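Local coordinates for TRAP dicarboxylate ABC transporter, substrate-binding protein (Roseobacter denitrificans, PDB 4OVQ), which binds beta-D-glucuronate in the periplasm as the solute-binding protein of a TRAP transporter, probably handing the sugar acid on for uptake, at residues T39-K44 with Q259-Y264; G129-G134 with I238-F243; S147-E152 with G222-S227. One frame throughout, in Å; residues are numbered along the deposited sequence. Where two conformers were deposited one is given.

Contact 1: residues T39-K44 with Q259-Y264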
ATOM      1  N   THR A  39       6.703  -5.917   9.228  1.00 12.46           N
ATOM      2  CA  THR A  39       6.793  -6.029  10.642  1.00 11.62           C
ATOM      3  C   THR A  39       8.253  -6.135  11.101  1.00 10.44           C
ATOM      4  O   THR A  39       8.721  -5.378  11.943  1.00 11.77           O
ATOM      5  CB  THR A  39       5.993  -7.260  11.076  1.00 11.53           C
ATOM      6  OG1 THR A  39       4.618  -7.089  10.651  1.00 12.31           O
ATOM      7  CG2 THR A  39       6.041  -7.414  12.526  1.00 14.06           C
ATOM      8  N   VAL A  40       8.951  -7.074  10.491  1.00 12.98           N
ATOM      9  CA  VAL A  40      10.360  -7.343  10.822  1.00 11.03           C
ATOM     10  C   VAL A  40      11.164  -6.088  10.498  1.00 11.03           C
ATOM     11  O   VAL A  40      12.048  -5.654  11.275  1.00 11.30           O
ATOM     12  CB  VAL A  40      10.847  -8.522  10.025  1.00 12.30           C
ATOM     13  CG1 VAL A  40      12.352  -8.718  10.223  1.00 15.88           C
ATOM     14  CG2 VAL A  40      10.111  -9.796  10.453  1.00 14.26           C
ATOM     15  N   ALA A  41      10.830  -5.448   9.391  1.00 12.35           N
ATOM     16  CA  ALA A  41      11.570  -4.243   8.976  1.00 10.47           C
ATOM     17  C   ALA A  41      11.297  -3.026   9.877  1.00 10.13           C
ATOM     18  O   ALA A  41      12.198  -2.215  10.094  1.00  8.24           O
ATOM     19  CB  ALA A  41      11.284  -3.900   7.505  1.00 11.61           C
HETATM   20  N   MSE A  42      10.064  -2.849  10.353  1.00  9.26           N
HETATM   21  CA  MSE A  42       9.821  -1.771  11.279  1.00  8.06           C
HETATM   22  C   MSE A  42      10.503  -2.015  12.631  1.00  9.79           C
HETATM   23  O   MSE A  42      10.923  -1.066  13.283  1.00  8.72           O
HETATM   24  CB  MSE A  42       8.288  -1.515  11.430  1.00  8.14           C
HETATM   25  CG  MSE A  42       7.643  -0.927  10.176  1.00  7.66           C
HETATM   26 SE   MSE A  42       8.328   0.854   9.748  1.00 13.16          SE
HETATM   27  CE  MSE A  42       7.316   1.816  11.123  1.00  8.07           C
ATOM     28  N   ASP A  43      10.578  -3.274  13.050  1.00 11.63           N
ATOM     29  CA  ASP A  43      11.368  -3.613  14.241  1.00 11.82           C
ATOM     30  C   ASP A  43      12.809  -3.190  14.002  1.00  9.18           C
ATOM     31  O   ASP A  43      13.462  -2.612  14.880  1.00 10.64           O
ATOM     32  CB  ASP A  43      11.271  -5.115  14.595  1.00 11.02           C
ATOM     33  CG  ASP A  43       9.955  -5.471  15.276  1.00 17.13           C
ATOM     34  OD1 ASP A  43       9.344  -4.543  15.844  1.00 15.75           O
ATOM     35  OD2 ASP A  43       9.556  -6.654  15.212  1.00 22.26           O
ATOM     36  N   LYS A  44      13.290  -3.440  12.804  1.00  9.18           N
ATOM     37  CA  LYS A  44      14.655  -3.055  12.463  1.00  8.56           C
ATOM     38  C   LYS A  44      14.845  -1.534  12.453  1.00  8.27           C
ATOM     39  O   LYS A  44      15.888  -1.012  12.901  1.00  8.35           O
ATOM     40  CB  LYS A  44      15.069  -3.688  11.137  1.00  9.66           C
ATOM     41  CG  LYS A  44      16.565  -3.458  10.789  1.00  8.94           C
ATOM     42  CD  LYS A  44      17.553  -4.050  11.835  1.00 11.65           C
ATOM     43  CE  LYS A  44      17.318  -5.536  12.077  1.00 15.91           C
ATOM     44  NZ  LYS A  44      18.437  -6.197  12.876  1.00 23.15           N
ATOM     45  N   GLN A 259      16.039   4.459   5.812  0.52  9.80           N
ATOM     46  CA  GLN A 259      16.519   3.972   4.525  0.52  9.99           C
ATOM     47  C   GLN A 259      17.069   2.535   4.604  0.52  9.66           C
ATOM     48  O   GLN A 259      16.795   1.712   3.744  0.52 11.27           O
ATOM     49  CB  GLN A 259      17.551   4.939   3.942  0.52 12.38           C
ATOM     50  CG  GLN A 259      16.979   6.299   3.542  0.52 17.38           C
ATOM     51  CD  GLN A 259      18.040   7.339   3.230  0.52 14.54           C
ATOM     52  OE1 GLN A 259      19.237   7.091   3.363  0.52 23.86           O
ATOM     53  NE2 GLN A 259      17.602   8.506   2.805  0.52 21.44           N
ATOM     54  N   GLU A 260      17.835   2.246   5.648  1.00 10.45           N
ATOM     55  CA  GLU A 260      18.402   0.929   5.840  1.00 11.75           C
ATOM     56  C   GLU A 260      17.313  -0.116   6.170  1.00  9.49           C
ATOM     57  O   GLU A 260      17.339  -1.236   5.671  1.00 11.90           O
ATOM     58  CB  GLU A 260      19.509   1.005   6.882  1.00 11.62           C
ATOM     59  CG  GLU A 260      20.717   1.773   6.357  1.00 13.38           C
ATOM     60  CD  GLU A 260      21.835   1.941   7.377  1.00 19.07           C
ATOM     61  OE1 GLU A 260      21.653   1.529   8.528  1.00 16.04           O
ATOM     62  OE2 GLU A 260      22.905   2.478   7.004  1.00 19.45           O
ATOM     63  N   SER A 261      16.330   0.261   6.997  1.00  9.58           N
ATOM     64  CA  SER A 261      15.190  -0.587   7.227  1.00  9.22           C
ATOM     65  C   SER A 261      14.498  -0.924   5.920  1.00  9.15           C
ATOM     66  O   SER A 261      14.112  -2.052   5.676  1.00  9.78           O
ATOM     67  CB  SER A 261      14.212   0.137   8.138  1.00 10.20           C
ATOM     68  OG  SER A 261      12.917  -0.445   8.167  1.00 11.14           O
ATOM     69  N   ALA A 262      14.344   0.090   5.055  1.00  8.86           N
ATOM     70  CA  ALA A 262      13.656  -0.163   3.796  1.00  8.80           C
ATOM     71  C   ALA A 262      14.417  -1.061   2.828  1.00  9.39           C
ATOM     72  O   ALA A 262      13.810  -1.876   2.164  1.00 11.49           O
ATOM     73  CB  ALA A 262      13.228   1.140   3.140  1.00 11.76           C
ATOM     74  N   LEU A 263      15.741  -0.915   2.754  1.00  9.83           N
ATOM     75  CA  LEU A 263      16.509  -1.859   1.941  1.00 11.82           C
ATOM     76  C   LEU A 263      16.352  -3.293   2.460  1.00 11.18           C
ATOM     77  O   LEU A 263      16.183  -4.226   1.692  1.00 13.26           O
ATOM     78  CB  LEU A 263      17.974  -1.437   1.917  1.00 12.81           C
ATOM     79  CG  LEU A 263      18.225  -0.099   1.212  1.00 17.19           C
ATOM     80  CD1 LEU A 263      19.694   0.225   1.233  1.00 17.52           C
ATOM     81  CD2 LEU A 263      17.715  -0.099  -0.243  1.00 18.83           C
ATOM     82  N   TYR A 264      16.324  -3.461   3.785  1.00 10.51           N
ATOM     83  CA  TYR A 264      16.080  -4.786   4.370  1.00 10.21           C
ATOM     84  C   TYR A 264      14.669  -5.299   4.044  1.00 10.18           C
ATOM     85  O   TYR A 264      14.472  -6.432   3.613  1.00 12.02           O
ATOM     86  CB  TYR A 264      16.314  -4.674   5.882  1.00 12.96           C
ATOM     87  CG  TYR A 264      16.211  -5.946   6.688  1.00 14.43           C
ATOM     88  CD1 TYR A 264      16.814  -7.135   6.271  1.00 19.95           C
ATOM     89  CD2 TYR A 264      15.528  -5.940   7.893  1.00 14.03           C
ATOM     90  CE1 TYR A 264      16.722  -8.282   7.045  1.00 19.38           C
ATOM     91  CE2 TYR A 264      15.442  -7.065   8.664  1.00 11.62           C
ATOM     92  CZ  TYR A 264      16.029  -8.230   8.240  1.00 17.61           C
ATOM     93  OH  TYR A 264      15.912  -9.345   9.050  1.00 23.55           O
TER
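Ser261 OG is gripped from two sources: it donates to the backbone carbonyl Ala41 O at 2.7 Å, and it is also hydrogen-bonded to the hydroxyl of Tyr141, at the end of strand 135-141. The serine approaches the carbonyl from above its plane, 57° out of it and therefore not along a lone pair. With OG anti to the backbone N (chi1 165°), the hydroxyl meets Ala41 O. Small side chains permit the close fit here, since Ala41 CA lies 5.4 Å from Ser261 CA and Ala41 CB stands 3.8 Å from Ser261 O. The short helical segments run nearly antiparallel, at 155°, and their axes approach to 8.6 Å.

One turn further along the second helix, the Tyr264 ring meets Val40, Ala41 and Lys44. Val40 CG1 comes to the ring obliquely, 3.8 Å from Tyr264 CE2. Lys44 crosses the tyrosine at about a right angle, and its CG comes to 4.0 Å from Tyr264 CD2. The lysine chain bends at chi2 and chi3, which also brings CE to within 4.2 Å of Tyr264 CE2, while NZ forms a salt bridge with Glu47 of the same helix; lysine thus contributes methylenes, not charge, to the interface. Ala41, Met42 (selenomethionine) and Ala262 rest on strand 135-141, so this pair of helices packs on an outer strand of the five-stranded sheet. The second partner, helix 248-282, is the long helix of this TRAP solute-binding fold.

A polar bond among buried residues and an aliphatic-aromatic layer among partly exposed ones make a graded interface: the buried hydroxyl is satisfied by both helix and sheet, and the tyrosine ring packs on lysine methylenes whose ammonium group is paired elsewhere.

Contact 2: residues G129-G134 with I238-F243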
ATOM      1  N   GLY A 129       4.178  16.944  -1.265  1.00 17.70           N
ATOM      2  CA  GLY A 129       2.747  16.999  -1.030  1.00 16.88           C
ATOM      3  C   GLY A 129       2.422  16.391   0.319  1.00 16.15           C
ATOM      4  O   GLY A 129       1.601  16.896   1.073  1.00 18.06           O
HETATM    5  N   MSE A 130       3.095  15.300   0.645  1.00 17.29           N
HETATM    6  CA  MSE A 130       2.856  14.659   1.930  1.00 11.95           C
HETATM    7  C   MSE A 130       3.296  15.545   3.081  1.00 18.77           C
HETATM    8  O   MSE A 130       2.555  15.750   4.045  1.00 15.26           O
HETATM    9  CB  MSE A 130       3.560  13.292   1.982  1.00 10.89           C
HETATM   10  CG  MSE A 130       2.837  12.232   1.101  1.00 10.36           C
HETATM   11 SE   MSE A 130       3.774  10.521   1.203  1.00 18.48          SE
HETATM   12  CE  MSE A 130       3.505  10.192   3.106  1.00 19.38           C
ATOM     13  N   ALA A 131       4.515  16.073   2.975  1.00 20.98           N
ATOM     14  CA  ALA A 131       5.078  16.919   4.011  1.00 23.93           C
ATOM     15  C   ALA A 131       4.155  18.123   4.242  1.00 18.77           C
ATOM     16  O   ALA A 131       3.923  18.523   5.387  1.00 25.20           O
ATOM     17  CB  ALA A 131       6.490  17.365   3.610  1.00 24.34           C
ATOM     18  N   GLU A 132       3.603  18.639   3.137  1.00 28.13           N
ATOM     19  CA  GLU A 132       2.586  19.695   3.097  1.00 29.22           C
ATOM     20  C   GLU A 132       1.326  19.408   3.937  1.00 25.52           C
ATOM     21  O   GLU A 132       0.708  20.327   4.475  1.00 34.03           O
ATOM     22  CB  GLU A 132       2.209  19.957   1.623  1.00 33.70           C
ATOM     23  CG  GLU A 132       0.854  20.625   1.363  1.00 30.98           C
ATOM     24  CD  GLU A 132       0.511  20.707  -0.133  1.00 37.15           C
ATOM     25  OE1 GLU A 132       1.443  20.813  -0.962  1.00 40.85           O
ATOM     26  OE2 GLU A 132      -0.692  20.657  -0.487  1.00 42.17           O
ATOM     27  N   LYS A 133       0.948  18.136   4.041  1.00 21.82           N
ATOM     28  CA  LYS A 133      -0.148  17.710   4.916  1.00 12.11           C
ATOM     29  C   LYS A 133       0.315  17.106   6.246  1.00 18.48           C
ATOM     30  O   LYS A 133      -0.442  16.387   6.893  1.00 17.54           O
ATOM     31  CB  LYS A 133      -1.040  16.689   4.195  1.00 13.29           C
ATOM     32  CG  LYS A 133      -1.703  17.209   2.937  1.00 18.82           C
ATOM     33  CD  LYS A 133      -2.780  18.253   3.228  1.00 19.86           C
ATOM     34  CE  LYS A 133      -3.268  18.860   1.944  1.00 26.96           C
ATOM     35  NZ  LYS A 133      -4.682  19.273   2.060  1.00 32.67           N
ATOM     36  N   GLY A 134       1.553  17.387   6.643  1.00 17.59           N
ATOM     37  CA  GLY A 134       2.021  17.088   7.980  1.00 16.43           C
ATOM     38  C   GLY A 134       2.633  15.714   8.183  1.00 12.95           C
ATOM     39  O   GLY A 134       2.899  15.298   9.310  1.00 16.32           O
ATOM     40  N   ILE A 238       6.705   9.843   9.305  1.00  8.87           N
ATOM     41  CA  ILE A 238       6.827  10.499  10.620  1.00 10.85           C
ATOM     42  C   ILE A 238       6.031  11.804  10.605  1.00  8.87           C
ATOM     43  O   ILE A 238       6.003  12.545   9.616  1.00 10.15           O
ATOM     44  CB  ILE A 238       8.328  10.777  11.038  1.00 11.60           C
ATOM     45  CG1 ILE A 238       8.440  11.254  12.502  1.00 10.79           C
ATOM     46  CG2 ILE A 238       9.002  11.738  10.074  1.00 15.07           C
ATOM     47  CD1 ILE A 238       9.859  11.237  13.068  1.00 12.18           C
ATOM     48  N   ASN A 239       5.426  12.101  11.754  1.00 11.68           N
ATOM     49  CA  ASN A 239       4.815  13.393  11.984  1.00 10.27           C
ATOM     50  C   ASN A 239       5.854  14.484  11.748  1.00  9.76           C
ATOM     51  O   ASN A 239       6.948  14.431  12.317  1.00 11.09           O
ATOM     52  CB  ASN A 239       4.299  13.428  13.410  1.00 10.81           C
ATOM     53  CG  ASN A 239       3.852  14.781  13.809  1.00 13.67           C
ATOM     54  OD1 ASN A 239       4.636  15.572  14.361  1.00 14.97           O
ATOM     55  ND2 ASN A 239       2.607  15.096  13.484  1.00 13.00           N
ATOM     56  N   ILE A 240       5.545  15.458  10.896  1.00 12.44           N
ATOM     57  CA  ILE A 240       6.577  16.400  10.474  1.00  8.42           C
ATOM     58  C   ILE A 240       7.068  17.319  11.610  1.00 15.57           C
ATOM     59  O   ILE A 240       8.227  17.725  11.614  1.00 20.11           O
ATOM     60  CB  ILE A 240       6.175  17.197   9.226  1.00 20.52           C
ATOM     61  CG1 ILE A 240       7.445  17.693   8.513  1.00 20.02           C
ATOM     62  CG2 ILE A 240       5.248  18.309   9.613  1.00 24.59           C
ATOM     63  CD1 ILE A 240       7.325  17.714   7.018  1.00 27.38           C
ATOM     64  N   GLY A 241       6.203  17.656  12.563  1.00 14.58           N
ATOM     65  CA  GLY A 241       6.633  18.477  13.686  1.00 18.00           C
ATOM     66  C   GLY A 241       7.686  17.773  14.520  1.00 16.19           C
ATOM     67  O   GLY A 241       8.692  18.360  14.907  1.00 16.87           O
ATOM     68  N   THR A 242       7.429  16.502  14.807  1.00 16.38           N
ATOM     69  CA  THR A 242       8.377  15.626  15.488  1.00 16.23           C
ATOM     70  C   THR A 242       9.724  15.627  14.764  1.00 17.36           C
ATOM     71  O   THR A 242      10.771  15.792  15.404  1.00 15.27           O
ATOM     72  CB  THR A 242       7.848  14.153  15.557  1.00 16.00           C
ATOM     73  OG1 THR A 242       6.608  14.110  16.279  1.00 18.72           O
ATOM     74  CG2 THR A 242       8.840  13.220  16.247  1.00 10.40           C
ATOM     75  N   PHE A 243       9.698  15.435  13.449  1.00 13.64           N
ATOM     76  CA  PHE A 243      10.923  15.370  12.647  1.00 13.24           C
ATOM     77  C   PHE A 243      11.659  16.700  12.628  1.00 14.20           C
ATOM     78  O   PHE A 243      12.888  16.758  12.824  1.00 16.83           O
ATOM     79  CB  PHE A 243      10.619  14.915  11.208  1.00 16.41           C
ATOM     80  CG  PHE A 243      11.854  14.768  10.342  1.00 20.44           C
ATOM     81  CD1 PHE A 243      12.670  13.663  10.462  1.00 16.71           C
ATOM     82  CD2 PHE A 243      12.184  15.737   9.415  1.00 22.43           C
ATOM     83  CE1 PHE A 243      13.802  13.523   9.673  1.00 20.03           C
ATOM     84  CE2 PHE A 243      13.312  15.595   8.617  1.00 22.75           C
ATOM     85  CZ  PHE A 243      14.119  14.483   8.759  1.00 19.63           C
TER
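Two branches of Ile240 reach segment 129-134 because CG1 lies anti to the backbone N (chi1 -156°) while CG2 falls between that N and the carbonyl carbon. A second torsion of 145°, well away from a staggered value, then swings CD1 onto Ala131 CB at 3.5 Å, the closest apolar touch between the segments. CG2 takes the other target, packing 3.8 Å from Gly134 CA. The isoleucine thus straddles the end of helix 121-132, one branch on its last turn and the other on the glycine beyond it.

The polar link runs beside this packing. Ile240 N donates to Gly134 O at 3.1 Å; the N-H points fairly straight at the oxygen but comes in well above the carbonyl plane, so it does not use a lone pair. Gly134 is the C-prime residue of a Schellman motif, with its own N bonded to Ala131 O at 2.9 Å and Ile135 N to Met130 O. Its positive phi of 89° would jam a beta carbon against the carbonyl oxygen of Lys133, which accounts for glycine here.

Opposite this helix C-terminus a new helix starts. Asn239 is its N-cap: OD1 accepts Thr242 N at 3.0 Å in the carbonyl plane, and Thr242 OG1 at 3.1 Å from a tilted position. These bonds, together with that of ND2 to Val77 O in helix 70-79, hold the amide's rotation.

In the fold, the contact joins the end of helix 121-132 to the junction of strand 234-239 with helix 240-244. The glycine turn leads straight into edge strand 135-141, whose Gln136 is backbone-bonded to Ile238 and touches Ile240, so the helix ends meet just where these two antiparallel strands pair.

Contact 3: residues S147-E152 with G222-S227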
ATOM      1  N   SER A 147      -3.705  -7.974  -6.846  1.00 11.44           N
ATOM      2  CA  SER A 147      -4.555  -8.711  -7.780  1.00 14.94           C
ATOM      3  C   SER A 147      -5.834  -9.208  -7.112  1.00 12.81           C
ATOM      4  O   SER A 147      -5.889  -9.347  -5.890  1.00 13.04           O
ATOM      5  CB  SER A 147      -3.812  -9.923  -8.322  1.00 12.33           C
ATOM      6  OG  SER A 147      -2.724  -9.529  -9.139  1.00 15.05           O
ATOM      7  N   PHE A 148      -6.845  -9.506  -7.932  1.00 13.19           N
ATOM      8  CA  PHE A 148      -8.143  -9.909  -7.437  1.00 13.31           C
ATOM      9  C   PHE A 148      -8.152 -11.313  -6.866  1.00 12.72           C
ATOM     10  O   PHE A 148      -7.494 -12.226  -7.374  1.00 15.24           O
ATOM     11  CB  PHE A 148      -9.199  -9.873  -8.562  1.00 11.52           C
ATOM     12  CG  PHE A 148      -9.512  -8.496  -9.061  1.00 16.00           C
ATOM     13  CD1 PHE A 148     -10.129  -7.573  -8.234  1.00 15.64           C
ATOM     14  CD2 PHE A 148      -9.228  -8.128 -10.373  1.00 16.65           C
ATOM     15  CE1 PHE A 148     -10.431  -6.308  -8.702  1.00 17.24           C
ATOM     16  CE2 PHE A 148      -9.528  -6.879 -10.828  1.00 18.62           C
ATOM     17  CZ  PHE A 148     -10.127  -5.958  -9.979  1.00 15.47           C
ATOM     18  N   TYR A 149      -8.958 -11.510  -5.836  1.00 12.29           N
ATOM     19  CA  TYR A 149      -9.272 -12.845  -5.379  1.00 13.89           C
ATOM     20  C   TYR A 149     -10.736 -12.952  -4.949  1.00 17.06           C
ATOM     21  O   TYR A 149     -11.322 -11.990  -4.465  1.00 11.71           O
ATOM     22  CB  TYR A 149      -8.341 -13.295  -4.255  1.00 16.48           C
ATOM     23  CG  TYR A 149      -8.087 -12.339  -3.095  1.00  9.42           C
ATOM     24  CD1 TYR A 149      -8.866 -12.365  -1.968  1.00  8.99           C
ATOM     25  CD2 TYR A 149      -6.971 -11.512  -3.094  1.00  9.81           C
ATOM     26  CE1 TYR A 149      -8.589 -11.558  -0.875  1.00 10.19           C
ATOM     27  CE2 TYR A 149      -6.675 -10.683  -2.018  1.00  9.67           C
ATOM     28  CZ  TYR A 149      -7.492 -10.715  -0.904  1.00  9.74           C
ATOM     29  OH  TYR A 149      -7.180  -9.894   0.166  1.00 10.30           O
ATOM     30  N   ASN A 150     -11.326 -14.132  -5.129  1.00 15.49           N
ATOM     31  CA  ASN A 150     -12.704 -14.373  -4.725  1.00 13.29           C
ATOM     32  C   ASN A 150     -12.926 -15.870  -4.598  1.00 15.72           C
ATOM     33  O   ASN A 150     -12.066 -16.655  -4.988  1.00 16.86           O
ATOM     34  CB  ASN A 150     -13.705 -13.754  -5.695  1.00 17.25           C
ATOM     35  CG  ASN A 150     -13.840 -14.552  -6.983  1.00 17.00           C
ATOM     36  OD1 ASN A 150     -14.805 -15.305  -7.153  1.00 18.99           O
ATOM     37  ND2 ASN A 150     -12.882 -14.389  -7.888  1.00 17.33           N
ATOM     38  N   GLY A 151     -14.082 -16.247  -4.066  1.00 14.74           N
ATOM     39  CA  GLY A 151     -14.351 -17.635  -3.746  1.00 18.92           C
ATOM     40  C   GLY A 151     -15.169 -18.359  -4.804  1.00 22.19           C
ATOM     41  O   GLY A 151     -15.307 -19.576  -4.742  1.00 29.08           O
ATOM     42  N   GLU A 152     -15.666 -17.621  -5.792  1.00 23.54           N
ATOM     43  CA  GLU A 152     -16.635 -18.171  -6.749  1.00 23.67           C
ATOM     44  C   GLU A 152     -16.006 -18.653  -8.062  1.00 24.29           C
ATOM     45  O   GLU A 152     -16.255 -19.777  -8.514  1.00 26.53           O
ATOM     46  CB  GLU A 152     -17.704 -17.114  -7.051  1.00 22.82           C
ATOM     47  CG  GLU A 152     -18.580 -17.368  -8.289  1.00 31.16           C
ATOM     48  CD  GLU A 152     -19.387 -16.118  -8.681  1.00 35.88           C
ATOM     49  OE1 GLU A 152     -19.236 -15.073  -8.012  1.00 38.65           O
ATOM     50  OE2 GLU A 152     -20.163 -16.169  -9.660  1.00 36.67           O
ATOM     51  N   GLY A 222     -10.644 -18.725  -2.581  1.00 19.40           N
ATOM     52  CA  GLY A 222      -9.569 -19.519  -3.163  1.00 16.88           C
ATOM     53  C   GLY A 222      -9.250 -19.422  -4.643  1.00 19.16           C
ATOM     54  O   GLY A 222      -8.501 -20.274  -5.161  1.00 25.07           O
ATOM     55  N   PHE A 223      -9.809 -18.440  -5.341  1.00 16.73           N
ATOM     56  CA  PHE A 223      -9.368 -18.124  -6.706  1.00 21.17           C
ATOM     57  C   PHE A 223      -8.560 -16.827  -6.670  1.00 20.79           C
ATOM     58  O   PHE A 223      -9.062 -15.800  -6.212  1.00 17.53           O
ATOM     59  CB  PHE A 223     -10.554 -17.941  -7.663  1.00 19.90           C
ATOM     60  CG  PHE A 223     -11.350 -19.191  -7.901  1.00 23.99           C
ATOM     61  CD1 PHE A 223     -10.903 -20.147  -8.793  1.00 24.53           C
ATOM     62  CD2 PHE A 223     -12.543 -19.396  -7.246  1.00 21.41           C
ATOM     63  CE1 PHE A 223     -11.634 -21.294  -9.014  1.00 21.77           C
ATOM     64  CE2 PHE A 223     -13.278 -20.537  -7.465  1.00 23.67           C
ATOM     65  CZ  PHE A 223     -12.817 -21.484  -8.346  1.00 21.62           C
ATOM     66  N   TYR A 224      -7.324 -16.860  -7.157  1.00 19.49           N
ATOM     67  CA  TYR A 224      -6.483 -15.662  -7.216  1.00 16.15           C
ATOM     68  C   TYR A 224      -6.140 -15.420  -8.680  1.00 21.54           C
ATOM     69  O   TYR A 224      -5.594 -16.299  -9.371  1.00 23.48           O
ATOM     70  CB  TYR A 224      -5.225 -15.855  -6.380  1.00 17.05           C
ATOM     71  CG  TYR A 224      -4.368 -14.621  -6.117  1.00 17.03           C
ATOM     72  CD1 TYR A 224      -3.352 -14.263  -6.993  1.00 16.66           C
ATOM     73  CD2 TYR A 224      -4.532 -13.863  -4.958  1.00 16.34           C
ATOM     74  CE1 TYR A 224      -2.539 -13.153  -6.741  1.00 16.13           C
ATOM     75  CE2 TYR A 224      -3.740 -12.756  -4.692  1.00 19.13           C
ATOM     76  CZ  TYR A 224      -2.745 -12.399  -5.593  1.00 16.39           C
ATOM     77  OH  TYR A 224      -1.932 -11.318  -5.330  1.00 16.52           O
ATOM     78  N   SER A 225      -6.491 -14.240  -9.164  1.00 18.30           N
ATOM     79  CA  SER A 225      -6.345 -13.883 -10.569  1.00 17.16           C
ATOM     80  C   SER A 225      -5.392 -12.713 -10.700  1.00 22.00           C
ATOM     81  O   SER A 225      -5.658 -11.636 -10.172  1.00 17.97           O
ATOM     82  CB  SER A 225      -7.709 -13.506 -11.178  1.00 16.20           C
ATOM     83  OG  SER A 225      -8.628 -14.583 -11.153  1.00 18.95           O
ATOM     84  N   LEU A 226      -4.299 -12.923 -11.437  1.00 21.26           N
ATOM     85  CA  LEU A 226      -3.184 -11.984 -11.521  1.00 16.17           C
ATOM     86  C   LEU A 226      -3.431 -10.781 -12.420  1.00 19.59           C
ATOM     87  O   LEU A 226      -2.748 -10.574 -13.431  1.00 20.08           O
ATOM     88  CB  LEU A 226      -1.901 -12.709 -11.954  1.00 19.37           C
ATOM     89  CG  LEU A 226      -1.374 -13.662 -10.877  1.00 20.98           C
ATOM     90  CD1 LEU A 226      -0.537 -14.789 -11.446  1.00 25.33           C
ATOM     91  CD2 LEU A 226      -0.559 -12.906  -9.836  1.00 19.21           C
ATOM     92  N   SER A 227      -4.395  -9.964 -12.010  1.00 13.83           N
ATOM     93  CA  SER A 227      -4.713  -8.716 -12.687  1.00 17.88           C
ATOM     94  C   SER A 227      -3.613  -7.696 -12.494  1.00 15.43           C
ATOM     95  O   SER A 227      -3.372  -6.871 -13.353  1.00 20.26           O
ATOM     96  CB  SER A 227      -6.026  -8.161 -12.124  1.00 22.04           C
ATOM     97  OG  SER A 227      -5.995  -8.200 -10.701  1.00 16.58           O
TER
HETATM   98  O   HOH W   1      -0.603  -9.760  -7.370  1.00 17.76           O
HETATM   99  O   HOH W   2     -10.043 -14.077  -8.530  1.00 17.41           O
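Phe148 N donates to a side-chain oxygen, Ser227 OG, at 3.2 Å. An inverse gamma turn centred on Leu226 bends the chain there; OG, set between its own backbone N and carbonyl carbon (chi1 47°) where it faces Phe148 N, is also bonded to His229. Ser225 N reaches Phe148 O at 2.9 Å almost straight, and Asn150 and Phe223 exchange two backbone bonds as a hydrogen-bonded pair. A water joins Phe223 O to Ser225 OG, which also bonds Asn288. Asn150 OD1 accepts Glu152 N in an Asx turn, its ND2 bonding Lys153 O.

On the face carrying Tyr149 and Tyr224 the two side chains meet at a slant, Tyr149 CD2 3.8 Å from Tyr224 CE2. Tyr224 OH bonds Asn207 O and a water shared with Ser147 OG, itself bonded to Gln228 N, while its ring stacks on Trp209. An alanine replacing Tyr224 would probably leave Asn207 O and the water without this mate and open a gap beside Tyr149 and Trp209. Asn207 binds beta-D-glucuronate, consistent with a second-shell place for the tyrosine. Strands 146-150 and 223-230 are the central pair of their sheet, flanked by 204-207 and 286-289.

Contact 3 is the buried one, two inner strands of the four-stranded sheet joined by backbone bonds, whereas contacts 1 and 2 are partly buried packings around the five-stranded sheet. Those two share a neighbour, strand 135-141: the helices of contact 1 lie on residues near its end, and contact 2 sits at its start. They are also consecutive on the second side, helix 240-244 being followed by helix 248-282. Contacts 2 and 3 fall on opposite sides of the chain's centre, about 37 Å apart between centres. Chemistry follows place: a serine-carbonyl bond between helices, helix-end capping with aliphatic packing, and strand pairing with aromatics close to the sugar site.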